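Local coordinates for protein sortase (Actinomyces oris, PDB 2XWG) that probably acts as a class C sortase, a cysteine transpeptidase that joins pilin subunits during assembly of fimbriae; this chain is its catalytic domain, at residues 100-105 / 129-134; 170-175 / 206-211. All coordinates share one frame; numbering follows the deposited sequence.

Contact 1 (100-105 / 129-134); sequences PVMARI and VGHLFG
Met102 reaches over to His131 with its sulfur, and SD sits 4.0 Å from His131 CB. The same SD lies 4.5 Å from the centroid of the imidazole, 30° off the ring normal, so this Met-aromatic contact is oblique. The two side chains cross at about a right angle. With chi1 (152°) and chi2 (179°) extended, the methionine chain runs out to the histidine and bends at its last torsion, so that SD comes nearest the histidine, with the methyl CE only a little farther off.

This is the closer of two small touches. At the other end Ile105 CG2 meets Val129 CG2 at 4.2 Å, again with the side chains crossed, and no hydrogen bond joins the segments. The backbones stand well apart, Met102 CA to His131 CA being 8.7 Å, because strand 112-118 runs between them in the sheet and pairs with both. Met102 and Ala103 both face Ile116 there, a classic beta bulge. Away from this buried line the packing gives out: Arg104 is exposed and lies on Ser113 and Pro115.

The imidazole is fixed by polar bonds from elsewhere, ND1 to Tyr92 OH and NE2 to the carbonyl of Ser136. With both ring nitrogens engaged, the histidine offers Met102 its carbon framework and pi system. The chemistry is thus dispersion between sulfur, ring and aliphatic branches, filling the core side of a sortase beta-barrel sheet, with the two buried ring nitrogens satisfied by other parts of the chain.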
ATOM      1  N   PRO A 100     -12.467  -9.983   4.541  1.00 50.71           N
ATOM      2  CA  PRO A 100     -11.141 -10.196   5.139  1.00 44.52           C
ATOM      3  C   PRO A 100     -10.057  -9.543   4.280  1.00 39.96           C
ATOM      4  O   PRO A 100      -8.964  -9.262   4.749  1.00 35.55           O
ATOM      5  CB  PRO A 100     -11.005 -11.719   5.162  1.00 45.06           C
ATOM      6  CG  PRO A 100     -12.446 -12.234   5.039  1.00 53.67           C
ATOM      7  CD  PRO A 100     -13.105 -11.240   4.121  1.00 49.63           C
ATOM      8  N   VAL A 101     -10.386  -9.286   3.019  1.00 40.68           N
ATOM      9  CA  VAL A 101      -9.515  -8.544   2.116  1.00 33.24           C
ATOM     10  C   VAL A 101      -9.815  -7.053   2.202  1.00 32.79           C
ATOM     11  O   VAL A 101     -10.942  -6.648   2.001  1.00 42.20           O
ATOM     12  CB  VAL A 101      -9.739  -9.008   0.693  1.00 29.14           C
ATOM     13  CG1 VAL A 101      -9.017  -8.117  -0.271  1.00 27.72           C
ATOM     14  CG2 VAL A 101      -9.284 -10.450   0.545  1.00 27.86           C
ATOM     15  N   MET A 102      -8.822  -6.228   2.511  1.00 30.68           N
ATOM     16  CA  MET A 102      -9.052  -4.792   2.588  1.00 27.15           C
ATOM     17  C   MET A 102      -9.322  -4.185   1.198  1.00 31.96           C
ATOM     18  O   MET A 102     -10.231  -3.361   1.020  1.00 32.66           O
ATOM     19  CB  MET A 102      -7.884  -4.110   3.297  1.00 30.12           C
ATOM     20  CG  MET A 102      -7.648  -2.669   2.897  1.00 29.51           C
ATOM     21  SD  MET A 102      -6.278  -1.864   3.766  1.00 39.42           S
ATOM     22  CE  MET A 102      -6.289  -2.665   5.347  1.00 34.11           C
ATOM     23  N   ALA A 103      -8.559  -4.622   0.200  1.00 29.58           N
ATOM     24  CA  ALA A 103      -8.679  -4.087  -1.160  1.00 26.46           C
ATOM     25  C   ALA A 103      -7.953  -5.006  -2.144  1.00 26.14           C
ATOM     26  O   ALA A 103      -7.343  -6.008  -1.749  1.00 21.37           O
ATOM     27  CB  ALA A 103      -8.108  -2.681  -1.236  1.00 22.01           C
ATOM     28  N   ARG A 104      -8.012  -4.660  -3.424  1.00 31.23           N
ATOM     29  CA  ARG A 104      -7.349  -5.452  -4.456  1.00 29.96           C
ATOM     30  C   ARG A 104      -6.549  -4.568  -5.382  1.00 31.55           C
ATOM     31  O   ARG A 104      -6.997  -3.467  -5.710  1.00 33.29           O
ATOM     32  CB  ARG A 104      -8.373  -6.172  -5.309  1.00 29.45           C
ATOM     33  CG  ARG A 104      -9.028  -7.277  -4.614  1.00 33.51           C
ATOM     34  CD  ARG A 104      -9.295  -8.367  -5.592  1.00 37.24           C
ATOM     35  NE  ARG A 104      -8.985  -9.640  -4.963  1.00 44.15           N
ATOM     36  CZ  ARG A 104      -7.940 -10.414  -5.260  1.00 41.17           C
ATOM     37  NH1 ARG A 104      -7.070 -10.078  -6.232  1.00 38.71           N
ATOM     38  NH2 ARG A 104      -7.785 -11.554  -4.583  1.00 42.86           N
ATOM     39  N   ILE A 105      -5.403  -5.060  -5.858  1.00 23.08           N
ATOM     40  CA  ILE A 105      -4.599  -4.286  -6.792  1.00 21.14           C
ATOM     41  C   ILE A 105      -4.297  -5.083  -8.020  1.00 21.97           C
ATOM     42  O   ILE A 105      -4.006  -6.265  -7.930  1.00 26.01           O
ATOM     43  CB  ILE A 105      -3.264  -3.868  -6.181  1.00 25.18           C
ATOM     44  CG1 ILE A 105      -2.454  -3.052  -7.198  1.00 22.23           C
ATOM     45  CG2 ILE A 105      -2.472  -5.085  -5.726  1.00 16.80           C
ATOM     46  CD1 ILE A 105      -1.337  -2.324  -6.550  1.00 18.51           C
ATOM     47  N   VAL A 129      -0.500  -8.634  -0.643  1.00 26.17           N
ATOM     48  CA  VAL A 129       0.071  -7.318  -0.453  1.00 24.20           C
ATOM     49  C   VAL A 129      -0.340  -6.793   0.926  1.00 29.69           C
ATOM     50  O   VAL A 129      -1.520  -6.852   1.301  1.00 29.98           O
ATOM     51  CB  VAL A 129      -0.417  -6.358  -1.556  1.00 25.97           C
ATOM     52  CG1 VAL A 129       0.033  -4.956  -1.250  1.00 28.31           C
ATOM     53  CG2 VAL A 129       0.112  -6.803  -2.921  1.00 23.24           C
ATOM     54  N   GLY A 130       0.625  -6.300   1.700  1.00 28.98           N
ATOM     55  CA  GLY A 130       0.327  -5.779   3.022  1.00 26.12           C
ATOM     56  C   GLY A 130       0.260  -4.269   2.988  1.00 29.65           C
ATOM     57  O   GLY A 130       1.058  -3.617   2.329  1.00 33.45           O
ATOM     58  N   HIS A 131      -0.697  -3.701   3.699  1.00 29.42           N
ATOM     59  CA  HIS A 131      -0.826  -2.258   3.759  1.00 26.85           C
ATOM     60  C   HIS A 131      -0.115  -1.680   4.969  1.00 31.95           C
ATOM     61  O   HIS A 131      -0.262  -2.180   6.091  1.00 28.98           O
ATOM     62  CB  HIS A 131      -2.277  -1.871   3.842  1.00 29.72           C
ATOM     63  CG  HIS A 131      -2.473  -0.425   4.139  1.00 29.70           C
ATOM     64  ND1 HIS A 131      -2.784   0.036   5.399  1.00 32.34           N
ATOM     65  CD2 HIS A 131      -2.365   0.664   3.347  1.00 29.09           C
ATOM     66  CE1 HIS A 131      -2.883   1.354   5.367  1.00 33.05           C
ATOM     67  NE2 HIS A 131      -2.633   1.758   4.134  1.00 36.12           N
ATOM     68  N   LEU A 132       0.642  -0.606   4.745  1.00 34.34           N
ATOM     69  CA  LEU A 132       1.547  -0.100   5.769  1.00 33.07           C
ATOM     70  C   LEU A 132       0.852   0.742   6.834  1.00 36.02           C
ATOM     71  O   LEU A 132       0.539   1.913   6.600  1.00 38.48           O
ATOM     72  CB  LEU A 132       2.688   0.684   5.134  1.00 34.38           C
ATOM     73  CG  LEU A 132       3.833   0.991   6.081  1.00 34.64           C
ATOM     74  CD1 LEU A 132       4.264  -0.279   6.776  1.00 40.31           C
ATOM     75  CD2 LEU A 132       4.988   1.584   5.333  1.00 31.02           C
ATOM     76  N   PHE A 133       0.624   0.132   8.001  1.00 31.20           N
ATOM     77  CA  PHE A 133       0.024   0.821   9.130  1.00 32.95           C
ATOM     78  C   PHE A 133       0.789   2.102   9.395  1.00 39.32           C
ATOM     79  O   PHE A 133       2.007   2.098   9.548  1.00 41.90           O
ATOM     80  CB  PHE A 133       0.011  -0.070  10.366  1.00 38.91           C
ATOM     81  CG  PHE A 133      -0.473   0.617  11.625  1.00 40.80           C
ATOM     82  CD1 PHE A 133      -1.799   1.015  11.754  1.00 41.51           C
ATOM     83  CD2 PHE A 133       0.393   0.824  12.694  1.00 40.94           C
ATOM     84  CE1 PHE A 133      -2.253   1.636  12.913  1.00 43.57           C
ATOM     85  CE2 PHE A 133      -0.047   1.443  13.852  1.00 45.10           C
ATOM     86  CZ  PHE A 133      -1.386   1.846  13.965  1.00 47.60           C
ATOM     87  N   GLY A 134       0.065   3.211   9.422  1.00 42.37           N
ATOM     88  CA  GLY A 134       0.692   4.505   9.540  1.00 40.73           C
ATOM     89  C   GLY A 134       0.424   5.322   8.306  1.00 43.78           C
ATOM     90  O   GLY A 134       0.505   6.545   8.360  1.00 52.92           O
TER

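Contact 2 (170-175 / 206-211); sequences DVFYVS and DLVTLI
Leu210 lays its CD1 methyl over one face of the Phe172 ring, the CH-pi half of this contact. CD1 is 4.1 Å from the ring centroid and 16° off the normal, displaced toward the rim beside Phe172 CD1 and CE1. The two side chains come from opposite directions, so the methyl meets a ring that has reached out from the other strand.

Apolar packing against the ring comes from Val208, whose CG1 lies 3.9 Å from Phe172 CE2. The phenyl gets there with chi1 at 59°, which sets CG between the backbone N and the carbonyl carbon and lets the ring edge reach Val208.

One polar atom comes into play: the carbonyl oxygen of Val208 lies at the ring's edge, in its plane, 3.8 Å from Phe172 CZ. This is probably a mildly favourable electrostatic match with the electropositive rim, though not a hydrogen bond. Beyond the two segments, Ile107 and Val185 also touch the phenyl, while Leu210 packs on Ile105 and Ile107.

Replacing Phe172 by an alanine would probably leave Leu210 CD1 without the face it rests on and open a gap beside Val208.

No hydrogen bond crosses between these two strands, which are not neighbours in the sheet. One aromatic ring bridges them through the barrel interior, and the cohesion is that of a hydrophobic core.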
ATOM      1  N   ASP A 170       3.128   3.982 -16.637  1.00 49.97           N
ATOM      2  CA  ASP A 170       2.479   2.701 -16.383  1.00 47.78           C
ATOM      3  C   ASP A 170       1.331   2.900 -15.387  1.00 44.41           C
ATOM      4  O   ASP A 170       1.335   3.811 -14.551  1.00 41.25           O
ATOM      5  CB  ASP A 170       3.469   1.626 -15.906  1.00 44.67           C
ATOM      6  CG  ASP A 170       4.130   0.883 -17.063  1.00 50.71           C
ATOM      7  OD1 ASP A 170       3.523   0.850 -18.161  1.00 53.39           O
ATOM      8  OD2 ASP A 170       5.251   0.336 -16.885  1.00 48.88           O
ATOM      9  N   VAL A 171       0.341   2.034 -15.497  1.00 39.94           N
ATOM     10  CA  VAL A 171      -0.916   2.242 -14.822  1.00 36.69           C
ATOM     11  C   VAL A 171      -1.177   1.101 -13.857  1.00 34.00           C
ATOM     12  O   VAL A 171      -0.805  -0.030 -14.148  1.00 31.51           O
ATOM     13  CB  VAL A 171      -2.007   2.320 -15.882  1.00 35.20           C
ATOM     14  CG1 VAL A 171      -3.180   1.476 -15.514  1.00 38.33           C
ATOM     15  CG2 VAL A 171      -2.392   3.769 -16.116  1.00 39.77           C
ATOM     16  N   PHE A 172      -1.747   1.410 -12.690  1.00 33.69           N
ATOM     17  CA  PHE A 172      -2.355   0.394 -11.819  1.00 29.31           C
ATOM     18  C   PHE A 172      -3.679   0.844 -11.231  1.00 31.55           C
ATOM     19  O   PHE A 172      -3.987   2.040 -11.221  1.00 31.38           O
ATOM     20  CB  PHE A 172      -1.423  -0.100 -10.702  1.00 27.14           C
ATOM     21  CG  PHE A 172      -0.930   0.968  -9.771  1.00 25.28           C
ATOM     22  CD1 PHE A 172       0.270   1.638 -10.026  1.00 29.25           C
ATOM     23  CD2 PHE A 172      -1.607   1.249  -8.613  1.00 22.88           C
ATOM     24  CE1 PHE A 172       0.754   2.592  -9.161  1.00 24.52           C
ATOM     25  CE2 PHE A 172      -1.144   2.208  -7.734  1.00 25.35           C
ATOM     26  CZ  PHE A 172       0.044   2.888  -8.010  1.00 31.62           C
ATOM     27  N   TYR A 173      -4.455  -0.126 -10.742  1.00 29.56           N
ATOM     28  CA  TYR A 173      -5.797   0.134 -10.238  1.00 29.15           C
ATOM     29  C   TYR A 173      -5.956  -0.463  -8.875  1.00 27.14           C
ATOM     30  O   TYR A 173      -5.602  -1.606  -8.668  1.00 28.48           O
ATOM     31  CB  TYR A 173      -6.823  -0.530 -11.122  1.00 26.16           C
ATOM     32  CG  TYR A 173      -6.772  -0.100 -12.555  1.00 31.79           C
ATOM     33  CD1 TYR A 173      -7.514   0.974 -12.998  1.00 32.23           C
ATOM     34  CD2 TYR A 173      -5.996  -0.786 -13.477  1.00 32.66           C
ATOM     35  CE1 TYR A 173      -7.491   1.367 -14.322  1.00 34.77           C
ATOM     36  CE2 TYR A 173      -5.977  -0.413 -14.808  1.00 34.64           C
ATOM     37  CZ  TYR A 173      -6.730   0.665 -15.221  1.00 40.41           C
ATOM     38  OH  TYR A 173      -6.706   1.056 -16.544  1.00 46.30           O
ATOM     39  N   VAL A 174      -6.529   0.294  -7.953  1.00 34.08           N
ATOM     40  CA  VAL A 174      -6.793  -0.198  -6.613  1.00 34.63           C
ATOM     41  C   VAL A 174      -8.313  -0.202  -6.352  1.00 38.35           C
ATOM     42  O   VAL A 174      -8.905   0.863  -6.191  1.00 43.35           O
ATOM     43  CB  VAL A 174      -6.073   0.673  -5.584  1.00 32.73           C
ATOM     44  CG1 VAL A 174      -6.326   0.164  -4.170  1.00 32.92           C
ATOM     45  CG2 VAL A 174      -4.579   0.710  -5.892  1.00 31.89           C
ATOM     46  N   SER A 175      -8.937  -1.382  -6.338  1.00 24.03           N
ATOM     47  CA  SER A 175     -10.372  -1.509  -6.033  1.00 31.49           C
ATOM     48  C   SER A 175     -10.681  -1.810  -4.565  1.00 29.27           C
ATOM     49  O   SER A 175     -10.075  -2.692  -3.964  1.00 29.24           O
ATOM     50  CB  SER A 175     -11.013  -2.581  -6.906  1.00 26.45           C
ATOM     51  OG  SER A 175     -10.946  -2.178  -8.260  1.00 32.37           O
ATOM     52  N   ASP A 206      -3.203  12.842  -4.190  1.00 49.19           N
ATOM     53  CA  ASP A 206      -3.733  11.489  -4.018  1.00 45.34           C
ATOM     54  C   ASP A 206      -2.675  10.520  -4.560  1.00 41.24           C
ATOM     55  O   ASP A 206      -2.571  10.317  -5.775  1.00 43.29           O
ATOM     56  CB  ASP A 206      -5.052  11.372  -4.809  1.00 46.93           C
ATOM     57  CG  ASP A 206      -5.783  10.031  -4.599  1.00 46.12           C
ATOM     58  OD1 ASP A 206      -5.122   9.031  -4.227  1.00 41.49           O
ATOM     59  OD2 ASP A 206      -7.024   9.983  -4.832  1.00 41.39           O
ATOM     60  N   LEU A 207      -1.864   9.944  -3.679  1.00 33.96           N
ATOM     61  CA  LEU A 207      -0.775   9.085  -4.139  1.00 32.72           C
ATOM     62  C   LEU A 207      -0.846   7.674  -3.572  1.00 29.39           C
ATOM     63  O   LEU A 207      -1.248   7.484  -2.436  1.00 30.20           O
ATOM     64  CB  LEU A 207       0.563   9.668  -3.700  1.00 36.75           C
ATOM     65  CG  LEU A 207       0.901  11.127  -3.913  1.00 37.70           C
ATOM     66  CD1 LEU A 207       2.208  11.421  -3.208  1.00 38.49           C
ATOM     67  CD2 LEU A 207       1.014  11.378  -5.394  1.00 43.83           C
ATOM     68  N   VAL A 208      -0.396   6.692  -4.345  1.00 34.01           N
ATOM     69  CA  VAL A 208      -0.129   5.360  -3.796  1.00 33.34           C
ATOM     70  C   VAL A 208       1.279   4.898  -4.146  1.00 33.11           C
ATOM     71  O   VAL A 208       1.678   4.954  -5.302  1.00 35.42           O
ATOM     72  CB  VAL A 208      -1.083   4.302  -4.346  1.00 30.58           C
ATOM     73  CG1 VAL A 208      -0.558   2.932  -3.996  1.00 25.21           C
ATOM     74  CG2 VAL A 208      -2.465   4.501  -3.780  1.00 36.73           C
ATOM     75  N   THR A 209       2.028   4.428  -3.156  1.00 32.10           N
ATOM     76  CA  THR A 209       3.345   3.856  -3.414  1.00 34.02           C
ATOM     77  C   THR A 209       3.386   2.337  -3.208  1.00 33.96           C
ATOM     78  O   THR A 209       3.008   1.827  -2.144  1.00 33.33           O
ATOM     79  CB  THR A 209       4.412   4.487  -2.513  1.00 37.67           C
ATOM     80  OG1 THR A 209       4.424   5.902  -2.724  1.00 44.47           O
ATOM     81  CG2 THR A 209       5.788   3.928  -2.843  1.00 33.74           C
ATOM     82  N   LEU A 210       3.843   1.629  -4.238  1.00 30.61           N
ATOM     83  CA  LEU A 210       4.147   0.215  -4.150  1.00 27.04           C
ATOM     84  C   LEU A 210       5.603   0.035  -3.713  1.00 31.02           C
ATOM     85  O   LEU A 210       6.526   0.463  -4.406  1.00 35.11           O
ATOM     86  CB  LEU A 210       3.941  -0.418  -5.518  1.00 25.79           C
ATOM     87  CG  LEU A 210       2.632  -0.011  -6.205  1.00 25.83           C
ATOM     88  CD1 LEU A 210       2.527  -0.627  -7.577  1.00 23.20           C
ATOM     89  CD2 LEU A 210       1.417  -0.409  -5.373  1.00 22.02           C
ATOM     90  N   ILE A 211       5.841  -0.600  -2.576  1.00 27.51           N
ATOM     91  CA  ILE A 211       7.222  -0.778  -2.165  1.00 29.37           C
ATOM     92  C   ILE A 211       7.621  -2.237  -2.074  1.00 31.62           C
ATOM     93  O   ILE A 211       6.879  -3.042  -1.551  1.00 29.86           O
ATOM     94  CB  ILE A 211       7.478  -0.105  -0.823  1.00 33.00           C
ATOM     95  CG1 ILE A 211       8.937  -0.283  -0.403  1.00 35.56           C
ATOM     96  CG2 ILE A 211       6.565  -0.670   0.232  1.00 28.75           C
ATOM     97  CD1 ILE A 211       9.311   0.532   0.827  1.00 32.62           C
TER

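Overall arrangement
From the N terminus the chain passes helices 55-68 and 87-93 before strand 103-107, turns back through strand 112-118 and helix 122-127, and reaches strand 129-131, where contact 1 closes a loop of 23 intervening residues. Contact 2 opens only later, at strand 171-176, and closes after the long strand 179-191 when strand 206-214 arrives. The two loops follow in series, neither nesting nor crossing. In space they meet, their centres about 12 Å apart: strands 103-107 and 171-176 are sheet neighbours, with a probable hydrogen bond from Arg104 N to Ser175 O, and Ile105 CD1 packs on Leu210 CD2 at 3.6 Å. Together they tie early and late strands of the sortase barrel into one core.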